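Long-range contacts in extracellular solute-binding protein family 1 (Alicyclobacillus acidocaldarius subsp. acidocaldarius, PDB 4OVJ), which probably captures a solute outside the cell, as extracellular solute-binding proteins of family 1 do, and delivers it to an ABC transporter for uptake: residues A[136-141]-A[357-362]; A[259-264]-A[353-358]. One frame throughout, in Å; residues are numbered along the deposited sequence. Where two conformers were deposited one is given.

Contact 1 (A[136-141]-A[357-362]); sequences LNNYAV and QLVNEA. With SO4 (sulfate ion), chain B.
Asn138 brings the polar part of this contact. Its amide comes up against Leu358, Val359 and Ala362, crossing the first two at a slant. CG stands between the backbone N and the carbonyl carbon (chi1 58°), which carries the amide toward the helix. ND2 approaches Leu358 CD1 to 3.4 Å and Ala362 CB to 3.7 Å, while OD1 meets Val359 CG2 at 3.4 Å. A hydrogen bond from ND2 to the backbone O of Tyr139, 2.9 Å long with an N-H...O angle of 148°, uses one N-H of ND2 and helps fix the rotation of the amide; that oxygen lies close to the amide plane, whereas the donor stands above the carbonyl plane. OD1 has no polar partner in the model although the contact buries it.

Strand 128-144 probably belongs to the hinge where the two lobes of a periplasmic-binding-protein fold meet, and helix 350-365 packs against one side of it. Apolar groups on that side complete the join. Ala140 is small enough to let Leu358 lie close, CB to CD1 4.0 Å; with chi1 at -173° Leu358 CG swings opposite the backbone N, which sends CD1 toward Ala140 and the Asn138 amide. Farther along, Leu136 CD1 touches Val359 CG1 at 4.3 Å. Ala362, likewise short, leaves room for the amide.

Turned away from the helix, Tyr139 stacks on Trp260, and its hydroxyl donates a hydrogen bond to a sulfate ion, OH to O4 2.8 Å, the oxygen lying near the ring plane at its edge. The phenol suits a place needing both an aromatic surface and a polar end.

Contact 2 (A[259-264]-A[353-358]); sequences TWVNYV and KAEFQL. With SO4 (sulfate ion), chain B.
The carboxylate of Glu355 is the flat group that meets the other segment: its OE1 lies 3.3 Å from Asn262 CA and 3.6 Å from Val261 O. On the far side of the turn, the Trp260 indole gives its edge to a sulfate ion, NE1 donating in the ring plane to O2 over 2.9 Å at a nearly straight 173°. Asn262 ND2 sits 4.2 Å above one face of the Tyr263 ring, over its centre, while Asn262 OD1 accepts from Asn137 ND2. A type I beta turn, Trp260 to Tyr263, carries strand 256-260 into helix 263-269, and helix 350-365 packs beside it.

With chi1 of Glu355 at -88° CG lies opposite the carbonyl carbon, and the extended chain beyond it carries the carboxylate to the turn, sliding past Val264 in the opposite direction and lying obliquely over Val261. Its CG methylene packs against Val264 CG1 and Val261 CG2. Branched Val261 points toward the helix and offers two methyls, CG2 to Leu358 CD1 (3.9 Å) and CG1 toward the Glu355 carboxylate. Proximity to the carbonyl of Val261 in a buried setting may raise the proton affinity of the carboxylate.

An alanine in place of Glu355 is likely to open a gap beside Val261 and Val264 and leave the bridging water without one of its acceptors. That water donates to Asn262 O at 3.0 Å and to Glu355 OE2 at 2.7 Å.

Overall arrangement
Contacts 1 and 2 have centres 6 Å apart and share helix 350-365, which meets strand 128-144 in contact 1 and the turn just after the neighbouring strand 256-260 in contact 2. Leu358 belongs to both: its CD1 serves 136-141 and 259-264 alike. Strands 128-144 and 256-260 run antiparallel, and two probable backbone hydrogen bonds link the segments, Asn138 O to Val261 N at 2.8 Å and Ala140 N to Thr259 O at 2.9 Å. On the side turned from the helix, Tyr139 of contact 1 and Trp260 of contact 2 together hold the sulfate, with Ser184 as a further partner. The ion probably comes from the crystallisation liquor; its aromatic setting is consistent with the solute-binding cleft of this family.

Contact 1 (A[136-141]-A[357-362])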
loop_
_atom_site.group_PDB
_atom_site.type_symbol
_atom_site.label_atom_id
_atom_site.label_comp_id
_atom_site.label_asym_id
_atom_site.label_seq_id
_atom_site.Cartn_x
_atom_site.Cartn_y
_atom_site.Cartn_z
ATOM N N LEU A 136 -4.247 -3.937 3.807
ATOM C CA LEU A 136 -3.945 -3.628 2.420
ATOM C C LEU A 136 -4.056 -2.141 2.089
ATOM O O LEU A 136 -4.780 -1.396 2.743
ATOM C CB LEU A 136 -4.943 -4.359 1.531
ATOM C CG LEU A 136 -5.077 -5.865 1.743
ATOM C CD1 LEU A 136 -6.108 -6.436 0.780
ATOM C CD2 LEU A 136 -3.734 -6.556 1.547
ATOM N N ASN A 137 -3.341 -1.736 1.046
ATOM C CA ASN A 137 -3.525 -0.442 0.422
ATOM C C ASN A 137 -3.221 -0.584 -1.069
ATOM O O ASN A 137 -2.504 -1.483 -1.484
ATOM C CB ASN A 137 -2.602 0.576 1.070
ATOM C CG ASN A 137 -3.116 2.008 1.008
ATOM O OD1 ASN A 137 -4.113 2.340 0.353
ATOM N ND2 ASN A 137 -2.417 2.875 1.725
ATOM N N ASN A 138 -3.760 0.310 -1.877
ATOM C CA ASN A 138 -3.382 0.371 -3.277
ATOM C C ASN A 138 -3.719 1.737 -3.854
ATOM O O ASN A 138 -4.437 2.518 -3.242
ATOM C CB ASN A 138 -4.062 -0.743 -4.078
ATOM C CG ASN A 138 -5.570 -0.695 -3.995
ATOM O OD1 ASN A 138 -6.176 -1.370 -3.163
ATOM N ND2 ASN A 138 -6.197 0.092 -4.874
ATOM N N TYR A 139 -3.178 2.018 -5.030
ATOM C CA TYR A 139 -3.462 3.267 -5.712
ATOM C C TYR A 139 -4.896 3.322 -6.220
ATOM O O TYR A 139 -5.486 2.305 -6.592
ATOM C CB TYR A 139 -2.502 3.455 -6.885
ATOM C CG TYR A 139 -1.158 4.020 -6.483
ATOM C CD1 TYR A 139 -1.071 5.247 -5.846
ATOM C CD2 TYR A 139 0.031 3.350 -6.791
ATOM C CE1 TYR A 139 0.156 5.790 -5.488
ATOM C CE2 TYR A 139 1.258 3.888 -6.439
ATOM C CZ TYR A 139 1.308 5.110 -5.791
ATOM O OH TYR A 139 2.510 5.656 -5.429
ATOM N N ALA A 140 -5.440 4.527 -6.231
ATOM C CA ALA A 140 -6.740 4.806 -6.824
ATOM C C ALA A 140 -6.713 6.226 -7.357
ATOM O O ALA A 140 -5.906 7.045 -6.920
ATOM C CB ALA A 140 -7.821 4.693 -5.771
ATOM N N VAL A 141 -7.592 6.498 -8.307
ATOM C CA VAL A 141 -7.940 7.865 -8.656
ATOM C C VAL A 141 -9.114 8.259 -7.780
ATOM O O VAL A 141 -10.152 7.609 -7.791
ATOM C CB VAL A 141 -8.310 7.986 -10.136
ATOM C CG1 VAL A 141 -8.809 9.382 -10.438
ATOM C CG2 VAL A 141 -7.119 7.637 -11.011
ATOM N N GLN A 357 -15.056 -1.275 -1.649
ATOM C CA GLN A 357 -15.512 -1.629 -2.993
ATOM C C GLN A 357 -14.392 -1.476 -4.013
ATOM O O GLN A 357 -14.233 -2.298 -4.903
ATOM C CB GLN A 357 -16.698 -0.771 -3.409
ATOM C CG GLN A 357 -17.979 -1.115 -2.668
ATOM C CD GLN A 357 -19.099 -0.121 -2.923
ATOM O OE1 GLN A 357 -18.861 1.019 -3.333
ATOM N NE2 GLN A 357 -20.330 -0.548 -2.671
ATOM N N LEU A 358 -13.621 -0.403 -3.892
ATOM C CA LEU A 358 -12.508 -0.181 -4.810
ATOM C C LEU A 358 -11.471 -1.300 -4.645
ATOM O O LEU A 358 -10.984 -1.852 -5.636
ATOM C CB LEU A 358 -11.876 1.188 -4.542
ATOM C CG LEU A 358 -10.779 1.740 -5.462
ATOM C CD1 LEU A 358 -9.430 1.095 -5.226
ATOM C CD2 LEU A 358 -11.185 1.651 -6.925
ATOM N N VAL A 359 -11.152 -1.651 -3.400
ATOM C CA VAL A 359 -10.153 -2.701 -3.172
ATOM C C VAL A 359 -10.648 -4.023 -3.771
ATOM O O VAL A 359 -9.881 -4.744 -4.386
ATOM C CB VAL A 359 -9.754 -2.819 -1.691
ATOM C CG1 VAL A 359 -8.843 -4.013 -1.446
ATOM C CG2 VAL A 359 -9.005 -1.569 -1.241
ATOM N N ASN A 360 -11.936 -4.326 -3.656
ATOM C CA ASN A 360 -12.449 -5.531 -4.292
ATOM C C ASN A 360 -12.219 -5.547 -5.809
ATOM O O ASN A 360 -11.876 -6.573 -6.367
ATOM C CB ASN A 360 -13.925 -5.740 -3.954
ATOM C CG ASN A 360 -14.142 -6.135 -2.497
ATOM O OD1 ASN A 360 -13.211 -6.539 -1.789
ATOM N ND2 ASN A 360 -15.384 -6.036 -2.042
ATOM N N GLU A 361 -12.376 -4.406 -6.470
ATOM C CA GLU A 361 -12.045 -4.307 -7.888
ATOM C C GLU A 361 -10.541 -4.377 -8.154
ATOM O O GLU A 361 -10.120 -5.008 -9.120
ATOM C CB GLU A 361 -12.663 -3.062 -8.503
ATOM C CG GLU A 361 -14.174 -3.134 -8.499
ATOM C CD GLU A 361 -14.690 -4.378 -9.210
ATOM O OE1 GLU A 361 -14.256 -4.642 -10.360
ATOM O OE2 GLU A 361 -15.508 -5.111 -8.610
ATOM N N ALA A 362 -9.744 -3.763 -7.278
ATOM C CA ALA A 362 -8.291 -3.820 -7.407
ATOM C C ALA A 362 -7.778 -5.239 -7.331
ATOM O O ALA A 362 -6.854 -5.612 -8.046
ATOM C CB ALA A 362 -7.631 -2.985 -6.326
HETATM S S SO4 B . 3.194 8.445 -3.244
HETATM O O1 SO4 B . 4.393 9.300 -3.348
HETATM O O2 SO4 B . 3.532 7.118 -2.669
HETATM O O3 SO4 B . 2.221 9.088 -2.338
HETATM O O4 SO4 B . 2.601 8.306 -4.590
#

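Contact 2 (A[259-264]-A[353-358])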
loop_
_atom_site.group_PDB
_atom_site.type_symbol
_atom_site.label_atom_id
_atom_site.label_comp_id
_atom_site.label_asym_id
_atom_site.label_seq_id
_atom_site.Cartn_x
_atom_site.Cartn_y
_atom_site.Cartn_z
ATOM N N THR A 259 -3.635 8.651 -5.844
ATOM C CA THR A 259 -2.906 8.454 -4.597
ATOM C C THR A 259 -3.365 7.164 -3.942
ATOM O O THR A 259 -4.158 6.413 -4.518
ATOM C CB THR A 259 -3.113 9.636 -3.645
ATOM O OG1 THR A 259 -2.271 9.481 -2.488
ATOM C CG2 THR A 259 -4.568 9.730 -3.229
ATOM N N TRP A 260 -2.862 6.893 -2.745
ATOM C CA TRP A 260 -3.278 5.701 -2.023
ATOM C C TRP A 260 -4.735 5.800 -1.596
ATOM O O TRP A 260 -5.194 6.847 -1.115
ATOM C CB TRP A 260 -2.372 5.458 -0.827
ATOM C CG TRP A 260 -0.985 5.239 -1.285
ATOM C CD1 TRP A 260 0.003 6.186 -1.441
ATOM C CD2 TRP A 260 -0.435 4.001 -1.732
ATOM N NE1 TRP A 260 1.146 5.591 -1.948
ATOM C CE2 TRP A 260 0.904 4.252 -2.123
ATOM C CE3 TRP A 260 -0.938 2.698 -1.829
ATOM C CZ2 TRP A 260 1.742 3.244 -2.606
ATOM C CZ3 TRP A 260 -0.094 1.690 -2.309
ATOM C CH2 TRP A 260 1.229 1.972 -2.689
ATOM N N VAL A 261 -5.459 4.701 -1.762
ATOM C CA VAL A 261 -6.894 4.720 -1.560
ATOM C C VAL A 261 -7.290 5.085 -0.124
ATOM O O VAL A 261 -8.352 5.664 0.087
ATOM C CB VAL A 261 -7.555 3.399 -2.024
ATOM C CG1 VAL A 261 -7.259 2.262 -1.058
ATOM C CG2 VAL A 261 -9.048 3.593 -2.199
ATOM N N ASN A 262 -6.415 4.792 0.837
ATOM C CA ASN A 262 -6.630 5.111 2.251
ATOM C C ASN A 262 -6.913 6.580 2.502
ATOM O O ASN A 262 -7.585 6.926 3.472
ATOM C CB ASN A 262 -5.423 4.670 3.108
ATOM C CG ASN A 262 -4.225 5.616 3.010
ATOM O OD1 ASN A 262 -3.471 5.588 2.040
ATOM N ND2 ASN A 262 -4.014 6.433 4.051
ATOM N N TYR A 263 -6.400 7.440 1.625
ATOM C CA TYR A 263 -6.588 8.874 1.765
ATOM C C TYR A 263 -8.022 9.335 1.545
ATOM O O TYR A 263 -8.340 10.476 1.880
ATOM C CB TYR A 263 -5.656 9.652 0.824
ATOM C CG TYR A 263 -4.238 9.736 1.317
ATOM C CD1 TYR A 263 -3.925 10.461 2.460
ATOM C CD2 TYR A 263 -3.205 9.117 0.633
ATOM C CE1 TYR A 263 -2.627 10.553 2.918
ATOM C CE2 TYR A 263 -1.895 9.198 1.091
ATOM C CZ TYR A 263 -1.618 9.918 2.234
ATOM O OH TYR A 263 -0.332 10.032 2.700
ATOM N N VAL A 264 -8.895 8.487 0.984
ATOM C CA VAL A 264 -10.251 8.954 0.705
ATOM C C VAL A 264 -10.982 9.391 1.978
ATOM O O VAL A 264 -11.765 10.335 1.930
ATOM C CB VAL A 264 -11.104 7.954 -0.114
ATOM C CG1 VAL A 264 -11.454 6.730 0.700
ATOM C CG2 VAL A 264 -12.382 8.626 -0.619
ATOM N N LYS A 353 -16.799 2.373 2.995
ATOM C CA LYS A 353 -17.481 1.443 2.092
ATOM C C LYS A 353 -16.937 1.569 0.671
ATOM O O LYS A 353 -16.674 0.567 0.006
ATOM C CB LYS A 353 -18.994 1.689 2.084
ATOM C CG LYS A 353 -19.702 1.329 3.381
ATOM C CD LYS A 353 -21.216 1.437 3.238
ATOM C CE LYS A 353 -21.900 1.583 4.589
ATOM N NZ LYS A 353 -21.517 0.499 5.530
ATOM N N ALA A 354 -16.760 2.809 0.218
ATOM C CA ALA A 354 -16.229 3.082 -1.110
ATOM C C ALA A 354 -14.832 2.495 -1.271
ATOM O O ALA A 354 -14.532 1.905 -2.298
ATOM C CB ALA A 354 -16.202 4.577 -1.384
ATOM N N GLU A 355 -13.993 2.668 -0.253
ATOM C CA GLU A 355 -12.645 2.099 -0.242
ATOM C C GLU A 355 -12.697 0.596 -0.390
ATOM O O GLU A 355 -11.921 0.023 -1.134
ATOM C CB GLU A 355 -11.962 2.313 1.099
ATOM C CG GLU A 355 -11.204 3.580 1.310
ATOM C CD GLU A 355 -10.344 3.466 2.555
ATOM O OE1 GLU A 355 -9.173 3.046 2.444
ATOM O OE2 GLU A 355 -10.860 3.725 3.644
ATOM N N PHE A 356 -13.577 -0.049 0.380
ATOM C CA PHE A 356 -13.678 -1.513 0.342
ATOM C C PHE A 356 -14.098 -1.975 -1.050
ATOM O O PHE A 356 -13.563 -2.952 -1.577
ATOM C CB PHE A 356 -14.684 -2.039 1.372
ATOM C CG PHE A 356 -14.200 -2.017 2.794
ATOM C CD1 PHE A 356 -13.160 -1.199 3.208
ATOM C CD2 PHE A 356 -14.829 -2.813 3.749
ATOM C CE1 PHE A 356 -12.760 -1.183 4.529
ATOM C CE2 PHE A 356 -14.424 -2.789 5.071
ATOM C CZ PHE A 356 -13.386 -1.984 5.455
ATOM N N GLN A 357 -15.056 -1.275 -1.649
ATOM C CA GLN A 357 -15.512 -1.629 -2.993
ATOM C C GLN A 357 -14.392 -1.476 -4.013
ATOM O O GLN A 357 -14.233 -2.298 -4.903
ATOM C CB GLN A 357 -16.698 -0.771 -3.409
ATOM C CG GLN A 357 -17.979 -1.115 -2.668
ATOM C CD GLN A 357 -19.099 -0.121 -2.923
ATOM O OE1 GLN A 357 -18.861 1.019 -3.333
ATOM N NE2 GLN A 357 -20.330 -0.548 -2.671
ATOM N N LEU A 358 -13.621 -0.403 -3.892
ATOM C CA LEU A 358 -12.508 -0.181 -4.810
ATOM C C LEU A 358 -11.471 -1.300 -4.645
ATOM O O LEU A 358 -10.984 -1.852 -5.636
ATOM C CB LEU A 358 -11.876 1.188 -4.542
ATOM C CG LEU A 358 -10.779 1.740 -5.462
ATOM C CD1 LEU A 358 -9.430 1.095 -5.226
ATOM C CD2 LEU A 358 -11.185 1.651 -6.925
HETATM S S SO4 B . 3.194 8.445 -3.244
HETATM O O1 SO4 B . 4.393 9.300 -3.348
HETATM O O2 SO4 B . 3.532 7.118 -2.669
HETATM O O3 SO4 B . 2.221 9.088 -2.338
HETATM O O4 SO4 B . 2.601 8.306 -4.590
HETATM O O HOH W 1 -8.932 4.798 5.148
#